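Local coordinates for phage-related conserved hypothetical protein, BB2244 (Bordetella bronchiseptica, PDB 2BDV) that is of unknown function but belongs to the SOS response associated peptidase (SRAP) family and probably recognises abasic sites in single-stranded DNA, at residues Thr44-Val49 / Gly93-Pro98; Lys87-Thr92 / Ala134-Ala139. All blocks are in the same frame, centred on the assembly; numbering follows the deposited sequence.

Interaction 1. Residues Thr44-Val49 / Gly93-Pro98; sequences TMHRLV and GRILVP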
loop_
_atom_site.group_PDB
_atom_site.type_symbol
_atom_site.label_atom_id
_atom_site.label_comp_id
_atom_site.label_asym_id
_atom_site.label_seq_id
_atom_site.Cartn_x
_atom_site.Cartn_y
_atom_site.Cartn_z
ATOM N N THR A 44 -5.987 -4.054 -6.477
ATOM C CA THR A 44 -6.212 -2.682 -6.025
ATOM C C THR A 44 -7.663 -2.323 -6.324
ATOM O O THR A 44 -8.305 -2.933 -7.183
ATOM C CB THR A 44 -5.309 -1.624 -6.751
ATOM O OG1 THR A 44 -5.840 -1.340 -8.051
ATOM C CG2 THR A 44 -3.877 -2.118 -6.892
HETATM N N MSE A 45 -8.174 -1.336 -5.604
HETATM C CA MSE A 45 -9.531 -0.857 -5.812
HETATM C C MSE A 45 -9.439 0.639 -6.066
HETATM O O MSE A 45 -8.670 1.337 -5.401
HETATM C CB MSE A 45 -10.398 -1.170 -4.595
HETATM C CG MSE A 45 -10.547 -2.669 -4.386
HETATM SE SE MSE A 45 -11.866 -3.172 -3.077
HETATM C CE MSE A 45 -10.829 -2.838 -1.506
ATOM N N HIS A 46 -10.210 1.119 -7.041
ATOM C CA HIS A 46 -10.180 2.533 -7.418
ATOM C C HIS A 46 -11.302 2.963 -8.364
ATOM O O HIS A 46 -12.101 2.151 -8.822
ATOM C CB HIS A 46 -8.845 2.843 -8.094
ATOM C CG HIS A 46 -8.652 2.118 -9.391
ATOM N ND1 HIS A 46 -9.394 2.396 -10.520
ATOM C CD2 HIS A 46 -7.819 1.102 -9.728
ATOM C CE1 HIS A 46 -9.025 1.584 -11.498
ATOM N NE2 HIS A 46 -8.073 0.791 -11.043
ATOM N N ARG A 47 -11.323 4.258 -8.660
ATOM C CA ARG A 47 -12.299 4.847 -9.566
ATOM C C ARG A 47 -11.535 5.797 -10.490
ATOM O O ARG A 47 -11.944 6.936 -10.718
ATOM C CB ARG A 47 -13.359 5.603 -8.762
ATOM C CG ARG A 47 -14.012 4.730 -7.707
ATOM C CD ARG A 47 -15.009 5.495 -6.872
ATOM N NE ARG A 47 -16.132 6.001 -7.658
ATOM C CZ ARG A 47 -17.076 6.791 -7.157
ATOM N NH1 ARG A 47 -18.068 7.221 -7.923
ATOM N NH2 ARG A 47 -17.014 7.159 -5.883
ATOM N N LEU A 48 -10.418 5.309 -11.024
ATOM C CA LEU A 48 -9.559 6.109 -11.893
ATOM C C LEU A 48 -10.090 6.352 -13.301
ATOM O O LEU A 48 -9.745 7.350 -13.935
ATOM C CB LEU A 48 -8.178 5.460 -11.984
ATOM C CG LEU A 48 -7.472 5.281 -10.642
ATOM C CD1 LEU A 48 -6.133 4.567 -10.843
ATOM C CD2 LEU A 48 -7.279 6.633 -9.992
ATOM N N VAL A 49 -10.916 5.438 -13.794
ATOM C CA VAL A 49 -11.466 5.583 -15.131
ATOM C C VAL A 49 -12.973 5.826 -15.111
ATOM O O VAL A 49 -13.750 4.954 -14.712
ATOM C CB VAL A 49 -11.168 4.336 -15.985
ATOM C CG1 VAL A 49 -11.613 4.576 -17.432
ATOM C CG2 VAL A 49 -9.670 4.007 -15.925
ATOM N N GLY A 93 -4.750 10.309 -9.033
ATOM C CA GLY A 93 -4.234 8.953 -8.986
ATOM C C GLY A 93 -4.468 8.208 -7.680
ATOM O O GLY A 93 -3.790 7.221 -7.413
ATOM N N ARG A 94 -5.428 8.660 -6.875
ATOM C CA ARG A 94 -5.716 8.026 -5.586
ATOM C C ARG A 94 -6.364 6.643 -5.705
ATOM O O ARG A 94 -7.416 6.482 -6.326
ATOM C CB ARG A 94 -6.612 8.931 -4.729
ATOM C CG ARG A 94 -6.029 10.316 -4.426
ATOM C CD ARG A 94 -6.880 11.061 -3.383
ATOM N NE ARG A 94 -8.253 11.272 -3.842
ATOM C CZ ARG A 94 -8.683 12.371 -4.452
ATOM N NH1 ARG A 94 -7.853 13.385 -4.680
ATOM N NH2 ARG A 94 -9.942 12.448 -4.846
ATOM N N ILE A 95 -5.719 5.648 -5.109
ATOM C CA ILE A 95 -6.224 4.281 -5.130
ATOM C C ILE A 95 -6.090 3.645 -3.749
ATOM O O ILE A 95 -5.477 4.208 -2.840
ATOM C CB ILE A 95 -5.431 3.397 -6.125
ATOM C CG1 ILE A 95 -4.021 3.132 -5.585
ATOM C CG2 ILE A 95 -5.337 4.088 -7.480
ATOM C CD1 ILE A 95 -3.295 1.947 -6.242
ATOM N N LEU A 96 -6.667 2.462 -3.610
ATOM C CA LEU A 96 -6.584 1.717 -2.374
ATOM C C LEU A 96 -5.983 0.359 -2.714
ATOM O O LEU A 96 -6.249 -0.197 -3.780
ATOM C CB LEU A 96 -7.974 1.535 -1.754
ATOM C CG LEU A 96 -8.645 2.843 -1.340
ATOM C CD1 LEU A 96 -10.140 2.659 -1.199
ATOM C CD2 LEU A 96 -8.021 3.324 -0.029
ATOM N N VAL A 97 -5.146 -0.151 -1.815
ATOM C CA VAL A 97 -4.529 -1.456 -1.988
ATOM C C VAL A 97 -4.961 -2.324 -0.817
ATOM O O VAL A 97 -4.484 -2.147 0.312
ATOM C CB VAL A 97 -2.988 -1.388 -1.971
ATOM C CG1 VAL A 97 -2.420 -2.794 -2.112
ATOM C CG2 VAL A 97 -2.479 -0.504 -3.102
ATOM N N PRO A 98 -5.877 -3.270 -1.059
ATOM C CA PRO A 98 -6.345 -4.148 0.014
ATOM C C PRO A 98 -5.242 -5.098 0.488
ATOM O O PRO A 98 -4.383 -5.509 -0.298
ATOM C CB PRO A 98 -7.517 -4.873 -0.633
ATOM C CG PRO A 98 -7.135 -4.921 -2.063
ATOM C CD PRO A 98 -6.601 -3.542 -2.309
#
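A single antiparallel bridge, the hydrogen-bonded pair Met-45 and Leu-96, joins two strand segments whose axes run at 147° to each other. Met-45 N donates to Leu-96 O at 2.9 Å, and Leu-96 N returns the bond to Met-45 O, also at 2.9 Å; the first of these is close to straight, with an N-H...O angle of 168°. Side chains then extend the contact along both strands. Ile-95 straddles the join with two branches. With CG1 set between its backbone N and carbonyl carbon (chi1 71°), CD1 reaches the side chain of Thr-44, 4.1 Å from its CB, while CG2 points the other way along the segment and meets His-46 CB at 3.8 Å. The same CG2 is pressed against Leu-48 CD1 at 3.5 Å, tighter than usual for two carbons. In fold terms, the bridge fixes the two-stranded hairpin 43-46/54-57 to strand 94-99, an outermost strand of the mixed sheet, whose other side pairs with strand 126-133. Thr-44 faces the hairpin with its polar end, its OG1 bonding to Ala-56 O. Towards the later end of the edge strand, the bent chain of selenomethionine Met-45 crosses the Pro-98 ring, CE lying 4.0 Å from Pro-98 CB, and helix 11-18 covers this pair through Tyr-14. Further along the segment, Leu-48 N gives His-46 ND1 a nearly straight bond of 3.1 Å, although the N-H approaches tilted from the ring plane. Leu-48 CD1 meanwhile sits over the centre of one face of that imidazole, which is thus gripped by its own segment, and Leu-48 CD2 reaches across to Arg-94 O at 3.7 Å.

Interaction 2. Residues Lys87-Thr92 / Ala134-Ala139; sequences KLMIGT and AWRRGA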
loop_
_atom_site.group_PDB
_atom_site.type_symbol
_atom_site.label_atom_id
_atom_site.label_comp_id
_atom_site.label_asym_id
_atom_site.label_seq_id
_atom_site.Cartn_x
_atom_site.Cartn_y
_atom_site.Cartn_z
ATOM N N LYS A 87 2.634 15.096 -5.783
ATOM C CA LYS A 87 1.753 16.234 -6.035
ATOM C C LYS A 87 1.051 16.085 -7.378
ATOM O O LYS A 87 0.071 16.766 -7.657
ATOM C CB LYS A 87 2.544 17.547 -6.020
ATOM C CG LYS A 87 3.622 17.647 -7.097
ATOM C CD LYS A 87 4.450 18.929 -6.958
ATOM C CE LYS A 87 5.750 18.836 -7.751
ATOM N NZ LYS A 87 6.549 20.099 -7.722
ATOM N N LEU A 88 1.559 15.178 -8.201
ATOM C CA LEU A 88 1.004 14.937 -9.525
ATOM C C LEU A 88 -0.060 13.838 -9.544
ATOM O O LEU A 88 -0.744 13.638 -10.549
ATOM C CB LEU A 88 2.140 14.554 -10.470
ATOM C CG LEU A 88 3.335 15.522 -10.497
ATOM C CD1 LEU A 88 4.502 14.873 -11.235
ATOM C CD2 LEU A 88 2.937 16.833 -11.163
HETATM N N MSE A 89 -0.197 13.125 -8.435
HETATM C CA MSE A 89 -1.157 12.035 -8.360
HETATM C C MSE A 89 -2.174 12.184 -7.238
HETATM O O MSE A 89 -3.207 11.524 -7.251
HETATM C CB MSE A 89 -0.406 10.720 -8.180
HETATM C CG MSE A 89 0.443 10.329 -9.370
HETATM SE SE MSE A 89 1.775 8.997 -8.897
HETATM C CE MSE A 89 3.295 10.179 -8.749
ATOM N N ILE A 90 -1.881 13.048 -6.271
ATOM C CA ILE A 90 -2.775 13.248 -5.145
ATOM C C ILE A 90 -4.168 13.688 -5.598
ATOM O O ILE A 90 -5.159 13.476 -4.898
ATOM C CB ILE A 90 -2.196 14.288 -4.165
ATOM C CG1 ILE A 90 -3.099 14.390 -2.935
ATOM C CG2 ILE A 90 -2.017 15.634 -4.860
ATOM C CD1 ILE A 90 -3.264 13.054 -2.216
ATOM N N GLY A 91 -4.246 14.279 -6.786
ATOM C CA GLY A 91 -5.529 14.728 -7.296
ATOM C C GLY A 91 -6.295 13.692 -8.098
ATOM O O GLY A 91 -7.480 13.471 -7.854
ATOM N N THR A 92 -5.608 13.020 -9.021
ATOM C CA THR A 92 -6.246 12.045 -9.908
ATOM C C THR A 92 -5.724 10.603 -9.885
ATOM O O THR A 92 -6.205 9.762 -10.642
ATOM C CB THR A 92 -6.154 12.562 -11.355
ATOM O OG1 THR A 92 -4.777 12.592 -11.771
ATOM C CG2 THR A 92 -6.701 13.973 -11.432
ATOM N N ALA A 134 0.236 6.142 -10.998
ATOM C CA ALA A 134 0.409 6.969 -12.172
ATOM C C ALA A 134 -0.245 6.272 -13.359
ATOM O O ALA A 134 -0.095 6.698 -14.502
ATOM C CB ALA A 134 1.885 7.196 -12.444
ATOM N N TRP A 135 -0.958 5.183 -13.113
ATOM C CA TRP A 135 -1.598 4.528 -14.238
ATOM C C TRP A 135 -2.897 5.265 -14.554
ATOM O O TRP A 135 -3.531 5.837 -13.667
ATOM C CB TRP A 135 -1.894 3.062 -13.932
ATOM C CG TRP A 135 -2.596 2.384 -15.059
ATOM C CD1 TRP A 135 -2.027 1.803 -16.155
ATOM C CD2 TRP A 135 -4.011 2.229 -15.214
ATOM N NE1 TRP A 135 -3.003 1.291 -16.983
ATOM C CE2 TRP A 135 -4.231 1.540 -16.424
ATOM C CE3 TRP A 135 -5.117 2.608 -14.443
ATOM C CZ2 TRP A 135 -5.509 1.222 -16.884
ATOM C CZ3 TRP A 135 -6.387 2.295 -14.895
ATOM C CH2 TRP A 135 -6.575 1.605 -16.105
ATOM N N ARG A 136 -3.268 5.274 -15.829
ATOM C CA ARG A 136 -4.498 5.912 -16.284
ATOM C C ARG A 136 -4.989 5.099 -17.479
ATOM O O ARG A 136 -4.206 4.380 -18.101
ATOM C CB ARG A 136 -4.239 7.361 -16.705
ATOM C CG ARG A 136 -3.717 8.266 -15.599
ATOM C CD ARG A 136 -4.777 8.642 -14.569
ATOM N NE ARG A 136 -4.215 9.587 -13.603
ATOM C CZ ARG A 136 -3.465 9.248 -12.559
ATOM N NH1 ARG A 136 -3.190 7.971 -12.316
ATOM N NH2 ARG A 136 -2.951 10.198 -11.783
ATOM N N ARG A 137 -6.275 5.212 -17.798
ATOM C CA ARG A 137 -6.874 4.467 -18.912
ATOM C C ARG A 137 -6.072 4.568 -20.212
ATOM O O ARG A 137 -5.718 5.660 -20.651
ATOM C CB ARG A 137 -8.314 4.951 -19.158
ATOM C CG ARG A 137 -9.198 3.980 -19.962
ATOM C CD ARG A 137 -9.019 4.108 -21.476
ATOM N NE ARG A 137 -9.620 5.333 -22.010
ATOM C CZ ARG A 137 -9.533 5.728 -23.280
ATOM N NH1 ARG A 137 -10.116 6.857 -23.662
ATOM N NH2 ARG A 137 -8.863 5.004 -24.168
ATOM N N GLY A 138 -5.797 3.417 -20.820
ATOM C CA GLY A 138 -5.046 3.391 -22.062
ATOM C C GLY A 138 -3.543 3.296 -21.867
ATOM O O GLY A 138 -2.806 3.054 -22.823
ATOM N N ALA A 139 -3.090 3.483 -20.630
ATOM C CA ALA A 139 -1.668 3.423 -20.309
ATOM C C ALA A 139 -1.201 1.993 -20.089
ATOM O O ALA A 139 -1.969 1.134 -19.655
ATOM C CB ALA A 139 -1.374 4.257 -19.066
#
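Thr-92 and Arg-136 form a surface contact between two loops, one leading into strand 94-99 and the other leaving its sheet neighbour, strand 126-133. A single hydrogen bond crosses it: Arg-136 NH2 donates to Thr-92 OG1 at 3.0 Å, with a bent N-H...O angle of 138° and the hydroxyl tilted from the guanidinium plane. The two side chains meet at about a right angle, and the threonine also lays its backbone over the arginine, Thr-92 O standing 3.3 Å above the centre of one guanidinium face. A bend at chi2 (-73°) folds the Arg-136 chain back, and NH1 bonds to Ser-133 O at the end of strand 126-133; the head is thus held by its own chain as well as by Thr-92. At its edge, near the plane, lie Met-89 CG and Leu-88 O. Beside it the buried selenomethionine Met-89 makes an apolar contact, its SE 4.0 Å from Ala-134 CB, while Tyr-62 packs against the same alanine. Beyond Arg-136 the second loop reverses direction, with Ala-139 N bonded to Arg-136 O at 2.9 Å, and Trp-135 NE1 closes on Ala-139 O from above the carbonyl plane. Gly-138, with its positive phi of 89°, occupies the third position of this reversal, the classic arrangement of a type II beta turn in a connection between antiparallel strands.

From the N terminus the segments come in the order 44-49, 87-92, 93-98 and 134-139. Interaction 1 closes a loop of 43 residues that includes strands 54-57 and 73-75 and helix 76-80; before it is complete, interaction 2 has begun, and that contact encloses 41 residues, mostly strand. The two loops therefore cross, and 87-92 runs directly into 93-98. The contacts also touch in space: Leu-48 CD2 lies 3.4 Å from Thr-92 O, and Val-49 CG2 packs 3.8 Å from Trp-135 CZ3. Together they tie the 43-46/54-57 hairpin to the edge of the mixed sheet and join the loops at the start of strand 94-99 and the end of strand 126-133.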